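Local coordinates for protein stress response kinase A (Escherichia coli, PDB 1ZYL) that phosphorylates itself and other proteins on serine and threonine using ATP, and probably helps cells withstand stress linked to reactive oxygen species, at residues A85-V88 with Q93-L96; N150-E155 with D220-P225; H199-A204 with A271-Y276. All blocks are in the same frame, centred on the assembly; numbering follows the deposited sequence.

Interaction 1: residues A85-V88 with Q93-L96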
# COMPACT_ATOMS: atom_id res chain seq x y z
N ALA A 85 -10.72 -1.85 -10.60
CA ALA A 85 -12.02 -1.20 -10.70
C ALA A 85 -11.87 0.31 -10.66
O ALA A 85 -11.45 0.88 -9.65
CB ALA A 85 -12.94 -1.67 -9.58
N ALA A 86 -12.19 0.96 -11.76
CA ALA A 86 -12.09 2.40 -11.84
C ALA A 86 -13.29 3.02 -11.14
O ALA A 86 -14.37 2.43 -11.10
CB ALA A 86 -12.05 2.85 -13.30
N PRO A 87 -13.12 4.21 -10.55
CA PRO A 87 -14.23 4.87 -9.86
C PRO A 87 -15.28 5.32 -10.88
O PRO A 87 -14.93 5.69 -12.00
CB PRO A 87 -13.55 6.04 -9.17
CG PRO A 87 -12.43 6.36 -10.12
CD PRO A 87 -11.89 5.01 -10.46
N VAL A 88 -16.55 5.29 -10.50
CA VAL A 88 -17.63 5.71 -11.40
C VAL A 88 -17.68 7.22 -11.56
O VAL A 88 -17.37 7.97 -10.64
CB VAL A 88 -19.00 5.26 -10.87
CG1 VAL A 88 -20.10 5.91 -11.70
CG2 VAL A 88 -19.12 3.75 -10.94
N GLN A 93 -17.05 14.49 -12.97
CA GLN A 93 -15.83 13.84 -12.50
C GLN A 93 -16.16 12.59 -11.70
O GLN A 93 -17.30 12.13 -11.68
CB GLN A 93 -15.01 14.79 -11.63
CG GLN A 93 -15.61 15.02 -10.27
CD GLN A 93 -16.96 15.70 -10.35
OE1 GLN A 93 -17.77 15.60 -9.42
NE2 GLN A 93 -17.21 16.40 -11.45
N THR A 94 -15.14 12.07 -11.03
CA THR A 94 -15.27 10.87 -10.22
C THR A 94 -15.05 11.16 -8.74
O THR A 94 -15.49 10.40 -7.87
CB THR A 94 -14.26 9.78 -10.69
OG1 THR A 94 -12.98 10.38 -10.93
CG2 THR A 94 -14.74 9.12 -11.96
N LEU A 95 -14.40 12.29 -8.46
CA LEU A 95 -14.08 12.69 -7.09
C LEU A 95 -15.15 13.54 -6.42
O LEU A 95 -14.99 14.76 -6.30
CB LEU A 95 -12.78 13.48 -7.07
CG LEU A 95 -11.84 13.21 -5.90
CD1 LEU A 95 -11.03 14.47 -5.62
CD2 LEU A 95 -12.63 12.77 -4.68
N LEU A 96 -16.22 12.90 -5.96
CA LEU A 96 -17.27 13.65 -5.28
C LEU A 96 -16.75 14.16 -3.94
O LEU A 96 -15.72 13.70 -3.44
CB LEU A 96 -18.51 12.76 -5.07
CG LEU A 96 -19.04 11.94 -6.25
CD1 LEU A 96 -18.65 12.60 -7.58
CD2 LEU A 96 -18.47 10.55 -6.18
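Thr94 meets Pro87 and Val88 through its CB and CG2, in a small contact made by van der Waals packing with no hydrogen bond across it. The methyl CG2 lies nearest two successive carbonyl oxygens, 3.2 Å from Val88 O and 3.4 Å from Pro87 O. Beside it the proline ring arrives obliquely, with Pro87 CG 3.9 Å from Thr94 CB. The first torsion of Thr94 (chi1 43°) sets OG1 between the backbone N and the carbonyl carbon, and this turns CG2 opposite the carbonyl carbon and beside the backbone N, toward the two carbonyl oxygens. Val88 takes part by its backbone: its CB points away from Thr94, although the CA atoms of these two residues lie 5.8 Å apart. Just beyond the contact, a weak hydrogen bond from Leu96 N to Thr94 O, 3.2 Å long, closes a tight turn with the backbone shape of an inverse gamma turn centred on Leu95. Further out, His71 of helix 64-79 touches both Pro87 and Thr94, and the proline also packs on Ala104 and Phe106 of strand 101-107. Backbone hydrogen bonds join Val88 to Val105 and Leu96 to Phe103, tying Val88 and Leu96, one from each segment, to that same strand. The contact lies within the connection between helix 64-79 and the edge strand 96-98 of the five-stranded antiparallel sheet, as in the N-terminal lobe of the protein-kinase-like fold, where one helix packs against such a sheet.

Interaction 2: residues N150-E155 with D220-P225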
# COMPACT_ATOMS: atom_id res chain seq x y z
N ASN A 150 12.81 10.17 2.28
CA ASN A 150 12.17 11.24 3.04
C ASN A 150 10.91 10.80 3.75
O ASN A 150 10.83 10.86 4.98
CB ASN A 150 11.83 12.42 2.13
CG ASN A 150 10.96 13.45 2.82
OD1 ASN A 150 9.89 13.82 2.32
ND2 ASN A 150 11.40 13.91 3.98
N GLU A 151 9.92 10.38 2.97
CA GLU A 151 8.63 9.94 3.49
C GLU A 151 8.69 8.63 4.26
O GLU A 151 7.97 8.43 5.24
CB GLU A 151 7.64 9.77 2.34
CG GLU A 151 6.25 9.34 2.77
CD GLU A 151 5.36 9.05 1.60
OE1 GLU A 151 4.11 9.06 1.76
OE2 GLU A 151 5.90 8.79 0.51
N TYR A 152 9.55 7.73 3.80
CA TYR A 152 9.66 6.43 4.43
C TYR A 152 10.57 6.33 5.64
O TYR A 152 10.29 5.56 6.54
CB TYR A 152 10.04 5.38 3.38
CG TYR A 152 8.85 4.91 2.59
CD1 TYR A 152 8.31 5.68 1.56
CD2 TYR A 152 8.21 3.71 2.92
CE1 TYR A 152 7.17 5.27 0.88
CE2 TYR A 152 7.07 3.29 2.25
CZ TYR A 152 6.55 4.07 1.23
OH TYR A 152 5.44 3.62 0.56
N LEU A 153 11.65 7.11 5.66
CA LEU A 153 12.59 7.06 6.79
C LEU A 153 12.74 8.30 7.67
O LEU A 153 12.44 8.26 8.87
CB LEU A 153 13.98 6.67 6.29
CG LEU A 153 14.12 5.34 5.55
CD1 LEU A 153 15.58 5.11 5.21
CD2 LEU A 153 13.60 4.23 6.41
N ILE A 154 13.21 9.40 7.09
CA ILE A 154 13.43 10.60 7.88
C ILE A 154 12.21 11.19 8.58
O ILE A 154 12.32 11.63 9.72
CB ILE A 154 14.14 11.69 7.04
CG1 ILE A 154 13.25 12.13 5.88
CG2 ILE A 154 15.46 11.16 6.51
CD1 ILE A 154 13.86 13.23 5.03
N GLU A 155 11.05 11.20 7.91
CA GLU A 155 9.85 11.75 8.54
C GLU A 155 9.45 10.91 9.75
O GLU A 155 9.24 11.44 10.84
CB GLU A 155 8.69 11.82 7.54
CG GLU A 155 8.65 13.11 6.75
CD GLU A 155 7.36 13.26 5.97
OE1 GLU A 155 7.22 12.61 4.91
OE2 GLU A 155 6.47 14.02 6.42
N ASP A 220 -2.73 3.74 -2.31
CA ASP A 220 -1.31 3.90 -2.04
C ASP A 220 -0.43 4.08 -3.27
O ASP A 220 0.76 4.35 -3.15
CB ASP A 220 -0.79 2.74 -1.19
CG ASP A 220 -0.95 3.00 0.31
OD1 ASP A 220 -1.23 2.04 1.07
OD2 ASP A 220 -0.78 4.17 0.73
N ALA A 221 -1.03 3.95 -4.45
CA ALA A 221 -0.29 4.13 -5.69
C ALA A 221 0.71 5.26 -5.49
O ALA A 221 0.35 6.36 -5.09
CB ALA A 221 -1.25 4.47 -6.84
N ARG A 222 1.98 4.98 -5.76
CA ARG A 222 3.04 5.95 -5.58
C ARG A 222 4.01 5.80 -6.74
O ARG A 222 3.87 4.88 -7.54
CB ARG A 222 3.74 5.65 -4.26
CG ARG A 222 4.07 6.86 -3.41
CD ARG A 222 4.32 6.48 -1.95
NE ARG A 222 3.12 5.92 -1.33
CZ ARG A 222 2.75 6.17 -0.08
NH1 ARG A 222 1.65 5.63 0.41
NH2 ARG A 222 3.48 6.98 0.67
N ASN A 223 4.97 6.71 -6.87
CA ASN A 223 5.97 6.55 -7.92
C ASN A 223 7.13 5.80 -7.27
O ASN A 223 7.63 6.20 -6.21
CB ASN A 223 6.48 7.89 -8.46
CG ASN A 223 5.42 8.69 -9.22
OD1 ASN A 223 4.62 8.13 -9.98
ND2 ASN A 223 5.42 10.01 -9.03
N GLY A 224 7.56 4.70 -7.88
CA GLY A 224 8.66 3.94 -7.31
C GLY A 224 9.23 2.92 -8.27
O GLY A 224 8.93 2.95 -9.46
N PRO A 225 10.06 2.00 -7.77
CA PRO A 225 10.67 0.96 -8.60
C PRO A 225 9.74 -0.23 -8.77
O PRO A 225 9.11 -0.68 -7.81
CB PRO A 225 11.93 0.60 -7.83
CG PRO A 225 11.46 0.71 -6.43
CD PRO A 225 10.63 1.98 -6.41
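A salt-bridge network beside the probable catalytic loop joins Glu151 of helix 149-161 to Arg222, whose guanidinium also holds Asp220 of its own segment. Glu151 comes in at the guanidinium edge, near its plane, and its OE1 forms a salt bridge with Arg222 NH2. The modelled separation of these two atoms, 2.4 Å, is too short to be taken literally at this resolution. Glu151 CG stands opposite the backbone N (chi1 -179°) and the chain runs on extended, carrying the carboxylate out from the helix to the arginine, which approaches from the opposite direction. The carboxylate and guanidinium planes are turned 32° from each other. Elsewhere on the same group, Arg222 NH1 reaches Asp220 OD2 in a salt bridge of 2.9 Å, its hydrogen bond bent and weak, while NE makes a weak hydrogen bond of 3.4 Å to Asp220 O. The Tyr152 hydroxyl lies over one guanidinium face, with OH 3.6 Å above the plane and offset toward the rim. With an alanine in place of this arginine, Glu151 would probably lose its charged mate and the Tyr152 hydroxyl would probably face a gap. Asp220 has a second partner in Arg61. Behind the contact, the Tyr152 ring meets that of Tyr276 and packs on Met272 of helix 266-283, while Leu153 lies on helix 171-188. Backbone hydrogen bonds join Arg222 with Leu198 and Gly224 with Leu196, aligning segment 220-225 with strand 196-197, which leads into the probable catalytic loop.

Interaction 3: residues H199-A204 with A271-Y276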
# COMPACT_ATOMS: atom_id res chain seq x y z
N HIS A 199 1.31 0.18 -8.04
CA HIS A 199 0.11 -0.12 -7.28
C HIS A 199 0.43 0.36 -5.88
O HIS A 199 -0.46 0.70 -5.11
CB HIS A 199 -0.16 -1.62 -7.24
CG HIS A 199 -1.26 -2.00 -6.30
ND1 HIS A 199 -2.59 -1.91 -6.64
CD2 HIS A 199 -1.23 -2.41 -5.01
CE1 HIS A 199 -3.33 -2.24 -5.60
NE2 HIS A 199 -2.53 -2.55 -4.59
N GLY A 200 1.72 0.37 -5.55
CA GLY A 200 2.19 0.85 -4.27
C GLY A 200 2.02 -0.01 -3.04
O GLY A 200 2.78 0.15 -2.09
N ASP A 201 1.04 -0.90 -3.04
CA ASP A 201 0.77 -1.78 -1.90
C ASP A 201 0.35 -3.12 -2.49
O ASP A 201 -0.73 -3.62 -2.20
CB ASP A 201 -0.37 -1.20 -1.06
CG ASP A 201 -0.59 -1.95 0.25
OD1 ASP A 201 -1.57 -1.65 0.96
OD2 ASP A 201 0.22 -2.85 0.57
N CYS A 202 1.22 -3.69 -3.31
CA CYS A 202 0.89 -4.95 -3.98
C CYS A 202 1.35 -6.20 -3.27
O CYS A 202 2.49 -6.63 -3.38
CB CYS A 202 1.46 -4.94 -5.40
SG CYS A 202 0.96 -6.35 -6.39
N HIS A 203 0.41 -6.81 -2.55
CA HIS A 203 0.67 -8.03 -1.81
C HIS A 203 -0.66 -8.79 -1.78
O HIS A 203 -1.73 -8.19 -1.89
CB HIS A 203 1.13 -7.70 -0.39
CG HIS A 203 0.06 -7.07 0.45
ND1 HIS A 203 -0.92 -7.80 1.09
CD2 HIS A 203 -0.22 -5.77 0.71
CE1 HIS A 203 -1.76 -6.98 1.70
NE2 HIS A 203 -1.36 -5.74 1.48
N ALA A 204 -0.57 -10.11 -1.62
CA ALA A 204 -1.75 -10.95 -1.59
C ALA A 204 -3.03 -10.26 -1.09
O ALA A 204 -4.06 -10.28 -1.76
CB ALA A 204 -1.47 -12.18 -0.74
N ALA A 271 12.73 -2.69 4.80
CA ALA A 271 13.15 -1.89 5.94
C ALA A 271 12.31 -0.63 5.91
O ALA A 271 11.84 -0.16 6.94
CB ALA A 271 14.62 -1.53 5.82
N MET A 272 12.13 -0.09 4.71
CA MET A 272 11.37 1.13 4.53
C MET A 272 9.91 0.99 4.95
O MET A 272 9.38 1.86 5.64
CB MET A 272 11.46 1.58 3.07
CG MET A 272 12.78 2.26 2.72
SD MET A 272 13.00 2.61 0.96
CE MET A 272 14.53 2.19 0.91
N ARG A 273 9.28 -0.11 4.55
CA ARG A 273 7.88 -0.35 4.89
C ARG A 273 7.76 -0.58 6.39
O ARG A 273 6.73 -0.27 7.01
CB ARG A 273 7.35 -1.58 4.15
CG ARG A 273 5.91 -1.93 4.48
CD ARG A 273 5.49 -3.26 3.89
NE ARG A 273 4.63 -3.10 2.72
CZ ARG A 273 3.31 -2.94 2.78
NH1 ARG A 273 2.70 -2.91 3.95
NH2 ARG A 273 2.61 -2.81 1.66
N LEU A 274 8.82 -1.12 6.96
CA LEU A 274 8.82 -1.42 8.38
C LEU A 274 8.79 -0.16 9.21
O LEU A 274 7.92 0.00 10.06
CB LEU A 274 10.05 -2.24 8.73
CG LEU A 274 9.79 -3.59 9.39
CD1 LEU A 274 8.74 -4.36 8.64
CD2 LEU A 274 11.09 -4.35 9.43
N VAL A 275 9.72 0.74 8.96
CA VAL A 275 9.78 1.97 9.73
C VAL A 275 8.62 2.92 9.44
O VAL A 275 8.15 3.61 10.34
CB VAL A 275 11.13 2.67 9.53
CG1 VAL A 275 11.47 2.68 8.07
CG2 VAL A 275 11.07 4.08 10.07
N TYR A 276 8.14 2.95 8.20
CA TYR A 276 7.03 3.85 7.90
C TYR A 276 5.75 3.39 8.60
O TYR A 276 5.00 4.21 9.14
CB TYR A 276 6.77 3.93 6.38
CG TYR A 276 5.60 4.83 6.03
CD1 TYR A 276 5.68 6.22 6.17
CD2 TYR A 276 4.38 4.29 5.61
CE1 TYR A 276 4.59 7.05 5.91
CE2 TYR A 276 3.28 5.10 5.35
CZ TYR A 276 3.38 6.48 5.50
OH TYR A 276 2.29 7.28 5.25
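Asp201 OD2 accepts a hydrogen bond from Arg273 NH2 at 2.6 Å, and this is also a salt bridge, the main link between loop 199-204 and helix 266-283. The N-H...O angle of 137° shows a bent bond. Asp201 OD2 lies close to the guanidinium plane of Arg273, at its edge, whereas the donor comes to OD2 from above the carboxylate plane, 46° out of it, and the two flat groups are tilted by 41°. Arg273 leaves the helix with CG opposite the backbone N, and its side chain, bent at chi3, crosses that of the aspartate at about a right angle. Near by, the His203 ring sits 4.2 Å from the arginine, measured from His203 CD2 to Arg273 NH2, and Asp201 OD2 lies in the plane of that ring at its edge. The backbone of the loop has its own partners: Asp201 O accepts from Asn206 ND2, His199 N donates to Asp229 OD1, and Gly200 N gives a weak hydrogen bond to Asp229 OD2. Asp201 is probably the proton acceptor and Asn206 a probable magnesium ligand, so the bond between them joins two residues of the probable active site. The sequence His199-Gly200-Asp201 followed by Asn206 is that of the HxDxxxxN catalytic loop of phosphotransferases with the kinase-like fold.

From the N terminus, interaction 1 comes first and is closed locally: four residues separate 85-88 from 93-96, and the contact lies in the connection from helix 64-79 to the five-stranded sheet before the others open. It stands apart, its centre about 25 Å from the centre of each of the other two. Interactions 2 and 3 cross along the chain, in the order 150-155, 199-204, 220-225, 271-276, each closing a loop of more than sixty residues. They touch in space: Leu153 and Val275 pack between the two helices, while the carboxylates of Asp201 and Asp220 come near each other. Together they tie helices 149-161 and 266-283 to the probable catalytic loop and the segment 220-225 beside it.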